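Local coordinates for uncharacterized protein (Streptococcus pneumoniae, PDB 3LFT), which probably serves as the substrate-binding component of an ABC transporter and holds L-tryptophan in the cleft between its two lobes, at residues 121-126 with 161-166; 57-62 with 78-83; 93-96 with 102-105; 12-17 with 220-225. All blocks are in the same frame, centred on the assembly; numbering follows the deposited sequence.

Contact 1. Residues 121-126 with 161-166; sequences QQVELI and AGLTVE
Val123 on helix 119-129 faces Ala161, their CA atoms 7.5 Å apart, where the chain leaves helix 145-160 and turns through Gly162 into strand 164-170. That turn is a Schellman motif, and the positive phi of Gly162 (86°) is a conformation that glycine adopts easily. It aims Ala161 and Leu163 at the same helix. Val123 and Ile126, three residues apart, form one apolar strip on the helix surface. With CG1 of Val123 anti to its own backbone N (chi1 167°), this branch reaches the neighbouring loop and meets Ala161 CB at 3.5 Å. The short alanine lets the helix come this close. Leu163, longer, places CD1 against both branched residues, 4.3 Å from Val123 CG1 and from Ile126 CG2. Phe154 of helix 145-160 packs on both Val123 and Ile126, while Ile136 of the adjacent strand 135-141 touches Ile126 and Leu163, so the patch runs on into the core of the four-stranded lobe. No hydrogen bond joins the two segments, where only methyl groups meet, with little directional demand; the directional bond comes from one residue beyond, Lys127 NZ of the same helix bonding Ala161 O.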
loop_
_atom_site.group_PDB
_atom_site.type_symbol
_atom_site.label_atom_id
_atom_site.label_comp_id
_atom_site.label_asym_id
_atom_site.label_seq_id
_atom_site.Cartn_x
_atom_site.Cartn_y
_atom_site.Cartn_z
ATOM N N GLN A 121 -11.319 0.428 11.522
ATOM C CA GLN A 121 -12.386 0.960 10.669
ATOM C C GLN A 121 -12.849 -0.028 9.618
ATOM O O GLN A 121 -14.041 -0.082 9.293
ATOM C CB GLN A 121 -11.984 2.268 10.000
ATOM C CG GLN A 121 -11.956 3.484 10.906
ATOM C CD GLN A 121 -11.425 4.676 10.154
ATOM O OE1 GLN A 121 -10.227 4.957 10.195
ATOM N NE2 GLN A 121 -12.303 5.358 9.414
ATOM N N GLN A 122 -11.938 -0.843 9.094
ATOM C CA GLN A 122 -12.333 -1.874 8.140
ATOM C C GLN A 122 -13.205 -2.923 8.810
ATOM O O GLN A 122 -14.213 -3.342 8.227
ATOM C CB GLN A 122 -11.101 -2.505 7.502
ATOM C CG GLN A 122 -10.412 -1.545 6.554
ATOM C CD GLN A 122 -9.068 -2.032 6.064
ATOM O OE1 GLN A 122 -8.563 -3.067 6.503
ATOM N NE2 GLN A 122 -8.471 -1.271 5.161
ATOM N N VAL A 123 -12.813 -3.355 10.014
ATOM C CA VAL A 123 -13.653 -4.303 10.755
ATOM C C VAL A 123 -15.045 -3.715 11.006
ATOM O O VAL A 123 -16.046 -4.390 10.786
ATOM C CB VAL A 123 -12.965 -4.767 12.062
ATOM C CG1 VAL A 123 -13.944 -5.487 12.961
ATOM C CG2 VAL A 123 -11.791 -5.669 11.724
ATOM N N GLU A 124 -15.099 -2.454 11.432
ATOM C CA GLU A 124 -16.389 -1.804 11.681
ATOM C C GLU A 124 -17.233 -1.769 10.402
ATOM O O GLU A 124 -18.435 -2.008 10.447
ATOM C CB GLU A 124 -16.210 -0.405 12.303
ATOM C CG GLU A 124 -15.708 -0.448 13.753
ATOM C CD GLU A 124 -15.060 0.848 14.259
ATOM O OE1 GLU A 124 -14.681 1.734 13.453
ATOM O OE2 GLU A 124 -14.899 0.966 15.494
ATOM N N LEU A 125 -16.603 -1.507 9.262
ATOM C CA LEU A 125 -17.327 -1.462 7.983
ATOM C C LEU A 125 -17.878 -2.835 7.601
ATOM O O LEU A 125 -19.018 -2.957 7.139
ATOM C CB LEU A 125 -16.421 -0.928 6.877
ATOM C CG LEU A 125 -17.076 -0.749 5.489
ATOM C CD1 LEU A 125 -18.254 0.213 5.473
ATOM C CD2 LEU A 125 -15.991 -0.287 4.496
ATOM N N ILE A 126 -17.060 -3.870 7.789
ATOM C CA ILE A 126 -17.515 -5.230 7.517
ATOM C C ILE A 126 -18.741 -5.593 8.364
ATOM O O ILE A 126 -19.718 -6.152 7.849
ATOM C CB ILE A 126 -16.386 -6.256 7.730
ATOM C CG1 ILE A 126 -15.277 -6.020 6.684
ATOM C CG2 ILE A 126 -16.939 -7.699 7.637
ATOM C CD1 ILE A 126 -13.951 -6.742 7.006
ATOM N N ALA A 161 -14.410 -8.030 17.609
ATOM C CA ALA A 161 -15.720 -7.726 17.044
ATOM C C ALA A 161 -16.527 -8.989 16.748
ATOM O O ALA A 161 -17.623 -8.914 16.190
ATOM C CB ALA A 161 -15.574 -6.877 15.788
ATOM N N GLY A 162 -15.980 -10.143 17.122
ATOM C CA GLY A 162 -16.691 -11.403 17.012
ATOM C C GLY A 162 -16.602 -12.093 15.670
ATOM O O GLY A 162 -17.427 -12.954 15.359
ATOM N N LEU A 163 -15.584 -11.734 14.891
ATOM C CA LEU A 163 -15.319 -12.369 13.608
ATOM C C LEU A 163 -14.139 -13.326 13.727
ATOM O O LEU A 163 -13.353 -13.238 14.668
ATOM C CB LEU A 163 -15.003 -11.303 12.556
ATOM C CG LEU A 163 -16.142 -10.338 12.234
ATOM C CD1 LEU A 163 -15.616 -9.159 11.449
ATOM C CD2 LEU A 163 -17.237 -11.048 11.446
ATOM N N THR A 164 -14.031 -14.252 12.780
ATOM C CA THR A 164 -12.877 -15.150 12.706
ATOM C C THR A 164 -12.110 -14.866 11.419
ATOM O O THR A 164 -12.709 -14.575 10.374
ATOM C CB THR A 164 -13.311 -16.627 12.754
ATOM O OG1 THR A 164 -13.987 -16.891 13.999
ATOM C CG2 THR A 164 -12.106 -17.574 12.646
ATOM N N VAL A 165 -10.785 -14.905 11.511
ATOM C CA VAL A 165 -9.923 -14.666 10.355
ATOM C C VAL A 165 -9.067 -15.909 10.147
ATOM O O VAL A 165 -8.393 -16.385 11.075
ATOM C CB VAL A 165 -9.007 -13.440 10.536
ATOM C CG1 VAL A 165 -8.084 -13.271 9.336
ATOM C CG2 VAL A 165 -9.816 -12.174 10.763
ATOM N N GLU A 166 -9.172 -16.457 8.940
ATOM C CA GLU A 166 -8.306 -17.541 8.485
ATOM C C GLU A 166 -7.357 -16.955 7.455
ATOM O O GLU A 166 -7.775 -16.192 6.570
ATOM C CB GLU A 166 -9.125 -18.677 7.855
ATOM C CG GLU A 166 -8.311 -19.924 7.468
ATOM C CD GLU A 166 -9.170 -21.171 7.239
ATOM O OE1 GLU A 166 -8.582 -22.253 7.024
ATOM O OE2 GLU A 166 -10.418 -21.068 7.279
#

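Contact 2. Residues 57-62 with 78-83; sequences QLVANG and ASATKD
Thr81 OG1 is gripped by several groups: by the backbone N of Leu84, by a water at 2.7 Å, and by Asp83 N, which donates to Thr81 OG1 over 3.3 Å. The bond to the N two residues on makes an ST turn, which suits a threonine at the first non-helical position after helix 71-80. The same water also reaches back across the contact to Val59 O, though only weakly at 3.3 Å. Thr81 turns its hydroxyl anti to its own backbone N (chi1 -174°), which leaves the methyl for the apolar side of the contact. Helices 48-58 and 71-80 are successive connections of the six-stranded parallel sheet, the second forming the beta-alpha-beta crossover from strand 65-69 to strand 86-89, and the contact joins their C-terminal ends. There the side chains of Val59 and Thr81 lie alongside each other, pointing opposite ways, with Val59 CG1 3.6 Å from Thr81 CG2. Beta-branched valine suits the site because its second branch can meet another neighbour. Ala80, with nothing beyond CB, lets the valine settle close to the last turn of the helix: Val59 CG2 rests 3.8 Å from Ala80 CB and 3.7 Å from Ala80 O.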
loop_
_atom_site.group_PDB
_atom_site.type_symbol
_atom_site.label_atom_id
_atom_site.label_comp_id
_atom_site.label_asym_id
_atom_site.label_seq_id
_atom_site.Cartn_x
_atom_site.Cartn_y
_atom_site.Cartn_z
ATOM N N GLN A 57 22.271 -0.122 -8.949
ATOM C CA GLN A 57 22.523 0.921 -9.941
ATOM C C GLN A 57 22.164 2.306 -9.399
ATOM O O GLN A 57 22.967 3.236 -9.481
ATOM C CB GLN A 57 21.726 0.612 -11.215
ATOM C CG GLN A 57 22.304 -0.545 -12.008
ATOM C CD GLN A 57 21.364 -1.196 -13.015
ATOM O OE1 GLN A 57 20.142 -0.998 -13.010
ATOM N NE2 GLN A 57 21.946 -2.031 -13.867
ATOM N N LEU A 58 20.973 2.431 -8.811
ATOM C CA LEU A 58 20.451 3.748 -8.409
ATOM C C LEU A 58 21.270 4.418 -7.314
ATOM O O LEU A 58 21.327 5.648 -7.251
ATOM C CB LEU A 58 18.972 3.635 -7.998
ATOM C CG LEU A 58 17.968 3.381 -9.129
ATOM C CD1 LEU A 58 16.625 2.884 -8.550
ATOM C CD2 LEU A 58 17.748 4.643 -9.977
ATOM N N VAL A 59 21.906 3.619 -6.456
ATOM C CA VAL A 59 22.659 4.199 -5.333
ATOM C C VAL A 59 24.107 4.511 -5.687
ATOM O O VAL A 59 24.828 5.091 -4.870
ATOM C CB VAL A 59 22.592 3.331 -4.042
ATOM C CG1 VAL A 59 21.147 3.063 -3.639
ATOM C CG2 VAL A 59 23.377 2.041 -4.191
ATOM N N ALA A 60 24.513 4.158 -6.904
ATOM C CA ALA A 60 25.891 4.326 -7.365
ATOM C C ALA A 60 25.965 5.174 -8.641
ATOM O O ALA A 60 26.945 5.093 -9.392
ATOM C CB ALA A 60 26.515 2.968 -7.585
ATOM N N ASN A 61 24.959 6.018 -8.865
ATOM C CA ASN A 61 24.843 6.786 -10.104
ATOM C C ASN A 61 24.778 8.317 -9.942
ATOM O O ASN A 61 24.218 9.020 -10.786
ATOM C CB ASN A 61 23.647 6.278 -10.919
ATOM C CG ASN A 61 23.694 6.744 -12.369
ATOM O OD1 ASN A 61 24.739 6.666 -13.027
ATOM N ND2 ASN A 61 22.569 7.254 -12.865
ATOM N N GLY A 62 25.362 8.843 -8.873
ATOM C CA GLY A 62 25.401 10.299 -8.668
ATOM C C GLY A 62 24.098 10.978 -8.231
ATOM O O GLY A 62 23.979 12.204 -8.270
ATOM N N ALA A 78 17.543 0.664 0.791
ATOM C CA ALA A 78 18.169 0.764 2.117
ATOM C C ALA A 78 19.222 -0.331 2.349
ATOM O O ALA A 78 20.152 -0.137 3.117
ATOM C CB ALA A 78 17.103 0.728 3.191
ATOM N N SER A 79 19.071 -1.475 1.697
ATOM C CA SER A 79 20.071 -2.529 1.770
ATOM C C SER A 79 21.312 -2.144 0.964
ATOM O O SER A 79 22.439 -2.451 1.354
ATOM C CB SER A 79 19.481 -3.837 1.242
ATOM O OG SER A 79 20.446 -4.863 1.262
ATOM N N ALA A 80 21.087 -1.469 -0.165
ATOM C CA ALA A 80 22.149 -1.140 -1.117
ATOM C C ALA A 80 23.014 0.038 -0.670
ATOM O O ALA A 80 24.145 0.180 -1.142
ATOM C CB ALA A 80 21.537 -0.877 -2.500
ATOM N N THR A 81 22.483 0.882 0.224
ATOM C CA THR A 81 23.251 2.026 0.742
ATOM C C THR A 81 22.897 2.355 2.176
ATOM O O THR A 81 21.712 2.358 2.550
ATOM C CB THR A 81 23.078 3.283 -0.143
ATOM O OG1 THR A 81 23.954 4.312 0.343
ATOM C CG2 THR A 81 21.621 3.817 -0.164
ATOM N N LYS A 82 23.926 2.644 2.968
ATOM C CA LYS A 82 23.736 3.073 4.350
ATOM C C LYS A 82 23.994 4.573 4.503
ATOM O O LYS A 82 23.765 5.141 5.578
ATOM C CB LYS A 82 24.637 2.285 5.312
ATOM C CG LYS A 82 24.565 0.757 5.174
ATOM C CD LYS A 82 23.136 0.243 5.319
ATOM C CE LYS A 82 23.061 -1.285 5.295
ATOM N NZ LYS A 82 21.639 -1.744 5.238
ATOM N N ASP A 83 24.462 5.219 3.437
ATOM C CA ASP A 83 24.852 6.650 3.574
ATOM C C ASP A 83 24.085 7.622 2.680
ATOM O O ASP A 83 23.893 8.774 3.075
ATOM C CB ASP A 83 26.385 6.899 3.557
ATOM C CG ASP A 83 27.081 6.278 2.373
ATOM O OD1 ASP A 83 26.410 5.934 1.380
ATOM O OD2 ASP A 83 28.324 6.140 2.432
HETATM O O HOH W 1 25.692 4.858 -1.672
#

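Contact 3. Residues 93-96 with 102-105; sequences DPIG and DLKK
Apolar contacts carry the whole meeting of the two loops, beginning with Ile95, whose CA is 6.1 Å from that of Asp102. Its CG1 stands anti to the carbonyl carbon (chi1 -63°) and the chain then runs on extended, which carries CD1 across to the facing loop. There CD1 rests 3.9 Å from Asp102 CA, touching backbone, and lies 4.3 Å from Leu103 CG. Leu103 brings its CD2 methyl to Pro94 CG, 4.4 Å away. Val100, in the turn between the segments, touches both Pro94 and Ile95. Both segments belong to the long excursion between strands 86-89 and 110-115, neighbours in the six-stranded sheet, and the side chain of Pro94 is about 7 Å from the bound tryptophan, so the first loop stands beside the cleft.

Hydrogen bonds, by contrast, shape each loop from within. In each, an aspartate OD1 accepts from the backbone N three residues on, an Asx motif. Asp93 OD1 takes Gly96 N at 3.0 Å from well above the carboxylate plane (57°), while its OD2 bonds Thr149 OG1 of helix 145-160 in the other lobe. Gly96, without a CB, fits close beside that carboxylate, and Pro94, its phi restrained by the ring to a helical value, favours the helical turn that brings Gly96 N back. Asp102 OD1 receives Lys105 N at 2.8 Å in an almost straight bond (178°), nearly in line with its own C-O bond, and Lys104 N adds a weak second one.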
loop_
_atom_site.group_PDB
_atom_site.type_symbol
_atom_site.label_atom_id
_atom_site.label_comp_id
_atom_site.label_asym_id
_atom_site.label_seq_id
_atom_site.Cartn_x
_atom_site.Cartn_y
_atom_site.Cartn_z
ATOM N N ASP A 93 4.661 -0.217 7.272
ATOM C CA ASP A 93 5.226 -0.473 8.607
ATOM C C ASP A 93 6.748 -0.324 8.577
ATOM O O ASP A 93 7.472 -1.314 8.483
ATOM C CB ASP A 93 4.839 -1.875 9.096
ATOM C CG ASP A 93 5.454 -2.229 10.439
ATOM O OD1 ASP A 93 5.962 -1.335 11.147
ATOM O OD2 ASP A 93 5.429 -3.420 10.782
ATOM N N PRO A 94 7.251 0.913 8.678
ATOM C CA PRO A 94 8.695 1.154 8.555
ATOM C C PRO A 94 9.513 0.460 9.646
ATOM O O PRO A 94 10.613 0.007 9.354
ATOM C CB PRO A 94 8.822 2.675 8.664
ATOM C CG PRO A 94 7.491 3.220 8.437
ATOM C CD PRO A 94 6.456 2.151 8.648
ATOM N N ILE A 95 8.988 0.357 10.860
ATOM C CA ILE A 95 9.750 -0.279 11.932
ATOM C C ILE A 95 9.851 -1.784 11.688
ATOM O O ILE A 95 10.932 -2.373 11.758
ATOM C CB ILE A 95 9.137 0.027 13.313
ATOM C CG1 ILE A 95 9.193 1.536 13.588
ATOM C CG2 ILE A 95 9.847 -0.754 14.421
ATOM C CD1 ILE A 95 8.351 1.970 14.795
ATOM N N GLY A 96 8.713 -2.408 11.386
ATOM C CA GLY A 96 8.697 -3.840 11.089
ATOM C C GLY A 96 9.457 -4.197 9.825
ATOM O O GLY A 96 9.946 -5.332 9.701
ATOM N N ASP A 102 12.637 4.074 14.959
ATOM C CA ASP A 102 11.312 4.488 15.422
ATOM C C ASP A 102 10.839 5.623 14.512
ATOM O O ASP A 102 11.590 6.089 13.628
ATOM C CB ASP A 102 11.235 4.816 16.928
ATOM C CG ASP A 102 12.038 6.034 17.328
ATOM O OD1 ASP A 102 11.899 7.105 16.717
ATOM O OD2 ASP A 102 12.786 5.942 18.328
ATOM N N LEU A 103 9.606 6.059 14.715
ATOM C CA LEU A 103 9.015 7.040 13.796
ATOM C C LEU A 103 9.569 8.423 14.000
ATOM O O LEU A 103 9.534 9.228 13.067
ATOM C CB LEU A 103 7.510 7.085 13.975
ATOM C CG LEU A 103 6.708 5.826 13.676
ATOM C CD1 LEU A 103 5.252 6.107 14.053
ATOM C CD2 LEU A 103 6.835 5.408 12.219
ATOM N N LYS A 104 10.056 8.712 15.194
ATOM C CA LYS A 104 10.497 10.057 15.525
ATOM C C LYS A 104 11.925 10.324 15.102
ATOM O O LYS A 104 12.208 11.355 14.500
ATOM C CB LYS A 104 10.327 10.289 17.019
ATOM C CG LYS A 104 10.816 11.645 17.512
ATOM C CD LYS A 104 10.012 12.799 16.884
ATOM C CE LYS A 104 10.340 14.125 17.484
ATOM N NZ LYS A 104 9.888 14.215 18.876
ATOM N N LYS A 105 12.808 9.382 15.399
ATOM C CA LYS A 105 14.230 9.482 15.045
ATOM C C LYS A 105 14.594 8.191 14.299
ATOM O O LYS A 105 15.033 7.205 14.905
ATOM C CB LYS A 105 15.106 9.675 16.296
#

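Contact 4. Residues 12-17 with 220-225; sequences SHPSLD and ATAMVE. With TRP (tryptophan), chain C.
The imidazole of His13 has Leu16 CG on one face, 3.3 Å above the plane and toward the rim, and CD2 of the bound tryptophan at its edge, in the ring plane. His13 NE2 comes within 3.4 Å of the ligand CZ3. Ser15 and Leu16 approach the indole from the same side as His13: Ser15 CB is 3.4 Å from the ligand CZ2, and the Leu16 CD2 methyl lies over a face of the five-membered ring, 3.6 Å from the ligand CG. Ala220 adds a methyl near the ligand CH2.

Between the segments, Ser15 OG swings anti to the carbonyl carbon (chi1 -58°) and bonds a water at 2.7 Å. That water accepts from Ala222 N at 3.0 Å, satisfying an amide in the first turn of helix 221-224 that has no helical carbonyl before it. Beside this bridge Pro14 CB meets Ala222 CB at 3.9 Å; proline suits the first turn of a helix, and alanine keeps the gap narrow.

Helix 14-29 follows strand 3-9 of the six-stranded sheet, and helix 221-224 follows strand 216-218 of the four-stranded one. The contact thus spans the two lobes at the ligand, with helix 196-200 touching His13 and Leu16 and strand 230-233 touching Thr221 and Val224.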
loop_
_atom_site.group_PDB
_atom_site.type_symbol
_atom_site.label_atom_id
_atom_site.label_comp_id
_atom_site.label_asym_id
_atom_site.label_seq_id
_atom_site.Cartn_x
_atom_site.Cartn_y
_atom_site.Cartn_z
ATOM N N SER A 12 4.128 -2.270 -11.164
ATOM C CA SER A 12 2.991 -1.518 -11.686
ATOM C C SER A 12 1.702 -2.031 -11.074
ATOM O O SER A 12 1.251 -3.136 -11.357
ATOM C CB SER A 12 2.921 -1.618 -13.212
ATOM O OG SER A 12 4.021 -0.943 -13.788
ATOM N N HIS A 13 1.126 -1.232 -10.187
ATOM C CA HIS A 13 -0.295 -1.362 -9.903
ATOM C C HIS A 13 -0.847 0.057 -9.753
ATOM O O HIS A 13 -0.083 0.986 -9.489
ATOM C CB HIS A 13 -0.565 -2.377 -8.773
ATOM C CG HIS A 13 -0.155 -1.944 -7.405
ATOM N ND1 HIS A 13 0.859 -2.541 -6.683
ATOM C CD2 HIS A 13 -0.736 -1.048 -6.577
ATOM C CE1 HIS A 13 0.898 -2.007 -5.471
ATOM N NE2 HIS A 13 -0.047 -1.085 -5.393
ATOM N N PRO A 14 -2.152 0.266 -9.978
ATOM C CA PRO A 14 -2.561 1.677 -10.169
ATOM C C PRO A 14 -2.315 2.586 -8.984
ATOM O O PRO A 14 -2.022 3.770 -9.165
ATOM C CB PRO A 14 -4.059 1.583 -10.467
ATOM C CG PRO A 14 -4.211 0.224 -11.115
ATOM C CD PRO A 14 -3.198 -0.676 -10.426
ATOM N N SER A 15 -2.391 2.040 -7.775
ATOM C CA SER A 15 -2.115 2.859 -6.587
ATOM C C SER A 15 -0.691 3.412 -6.591
ATOM O O SER A 15 -0.472 4.589 -6.309
ATOM C CB SER A 15 -2.361 2.066 -5.307
ATOM O OG SER A 15 -3.695 1.590 -5.232
ATOM N N LEU A 16 0.279 2.575 -6.948
ATOM C CA LEU A 16 1.657 3.056 -6.988
ATOM C C LEU A 16 1.865 4.092 -8.081
ATOM O O LEU A 16 2.623 5.050 -7.884
ATOM C CB LEU A 16 2.686 1.924 -7.100
ATOM C CG LEU A 16 2.638 0.825 -6.028
ATOM C CD1 LEU A 16 3.885 -0.041 -6.114
ATOM C CD2 LEU A 16 2.480 1.344 -4.597
ATOM N N ASP A 17 1.218 3.910 -9.224
ATOM C CA ASP A 17 1.296 4.910 -10.287
ATOM C C ASP A 17 0.777 6.269 -9.810
ATOM O O ASP A 17 1.362 7.306 -10.121
ATOM C CB ASP A 17 0.489 4.470 -11.505
ATOM C CG ASP A 17 1.049 3.241 -12.195
ATOM O OD1 ASP A 17 2.249 2.945 -12.100
ATOM O OD2 ASP A 17 0.270 2.619 -12.944
ATOM N N ALA A 220 -7.596 -0.958 -1.120
ATOM C CA ALA A 220 -7.246 0.116 -2.051
ATOM C C ALA A 220 -8.428 0.495 -2.898
ATOM O O ALA A 220 -9.183 -0.373 -3.340
ATOM C CB ALA A 220 -6.107 -0.309 -2.981
ATOM N N THR A 221 -8.577 1.794 -3.149
ATOM C CA THR A 221 -9.575 2.295 -4.084
ATOM C C THR A 221 -9.459 1.601 -5.421
ATOM O O THR A 221 -10.465 1.221 -5.997
ATOM C CB THR A 221 -9.460 3.816 -4.243
ATOM O OG1 THR A 221 -9.717 4.414 -2.965
ATOM C CG2 THR A 221 -10.436 4.376 -5.268
ATOM N N ALA A 222 -8.227 1.417 -5.890
ATOM C CA ALA A 222 -8.003 0.803 -7.184
ATOM C C ALA A 222 -8.512 -0.637 -7.264
ATOM O O ALA A 222 -8.870 -1.086 -8.346
ATOM C CB ALA A 222 -6.535 0.866 -7.542
HETATM N N MSE A 223 -8.513 -1.342 -6.132
HETATM C CA MSE A 223 -9.075 -2.689 -6.077
HETATM C C MSE A 223 -10.593 -2.652 -5.958
HETATM O O MSE A 223 -11.285 -3.375 -6.662
HETATM C CB MSE A 223 -8.454 -3.493 -4.936
HETATM C CG MSE A 223 -6.961 -3.834 -5.182
HETATM SE SE MSE A 223 -6.221 -5.112 -3.915
HETATM C CE MSE A 223 -5.489 -3.941 -2.557
ATOM N N VAL A 224 -11.125 -1.783 -5.099
ATOM C CA VAL A 224 -12.566 -1.651 -4.988
ATOM C C VAL A 224 -13.158 -1.274 -6.335
ATOM O O VAL A 224 -14.214 -1.793 -6.711
ATOM C CB VAL A 224 -12.979 -0.651 -3.876
ATOM C CG1 VAL A 224 -14.502 -0.408 -3.882
ATOM C CG2 VAL A 224 -12.567 -1.193 -2.493
ATOM N N GLU A 225 -12.487 -0.413 -7.093
ATOM C CA GLU A 225 -13.098 0.064 -8.324
ATOM C C GLU A 225 -13.223 -0.976 -9.431
ATOM O O GLU A 225 -14.007 -0.766 -10.353
ATOM C CB GLU A 225 -12.487 1.376 -8.790
ATOM C CG GLU A 225 -11.079 1.358 -9.233
ATOM C CD GLU A 225 -10.544 2.787 -9.451
ATOM O OE1 GLU A 225 -9.315 2.969 -9.562
ATOM O OE2 GLU A 225 -11.360 3.739 -9.505
HETATM N N TRP C . 2.051 0.578 1.538
HETATM C CA TRP C . 2.488 -0.513 0.620
HETATM C C TRP C . 3.793 -1.077 1.081
HETATM O O TRP C . 4.511 -1.704 0.297
HETATM C CB TRP C . 2.576 0.022 -0.819
HETATM C CG TRP C . 1.238 0.516 -1.309
HETATM C CD1 TRP C . 0.786 1.833 -1.374
HETATM C CD2 TRP C . 0.129 -0.320 -1.783
HETATM N NE1 TRP C . -0.500 1.856 -1.859
HETATM C CE2 TRP C . -0.946 0.623 -2.101
HETATM C CE3 TRP C . -0.024 -1.681 -1.914
HETATM C CZ2 TRP C . -2.143 0.113 -2.570
HETATM C CZ3 TRP C . -1.243 -2.161 -2.382
HETATM C CH2 TRP C . -2.277 -1.261 -2.707
HETATM O OXT TRP C . 4.143 -0.906 2.257
HETATM O O HOH W 2 -5.957 2.980 -4.754
#

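Contact 1 is the buried one, made of methyl groups alone in the four-stranded lobe; contacts 2, 3 and 4 are partly buried and mix apolar touches with polar bonds. Contacts 1 and 2 lie on opposite sides of the chain's centre, 41 Å apart between centres; contact 2 joins two helix C-terminal ends, whereas contact 1 sets mid-helix against another helix's end. Water links the segments in contact 4 and, more weakly, in contact 2, whereas the polar bonds of contact 3 stay within each loop. Contact 4, nearest the centre, joins the two lobes and lines the tryptophan pocket. Contact 3 stands beside the cleft, and its Asp93 reaches helix 145-160, whose far end leads into contact 1.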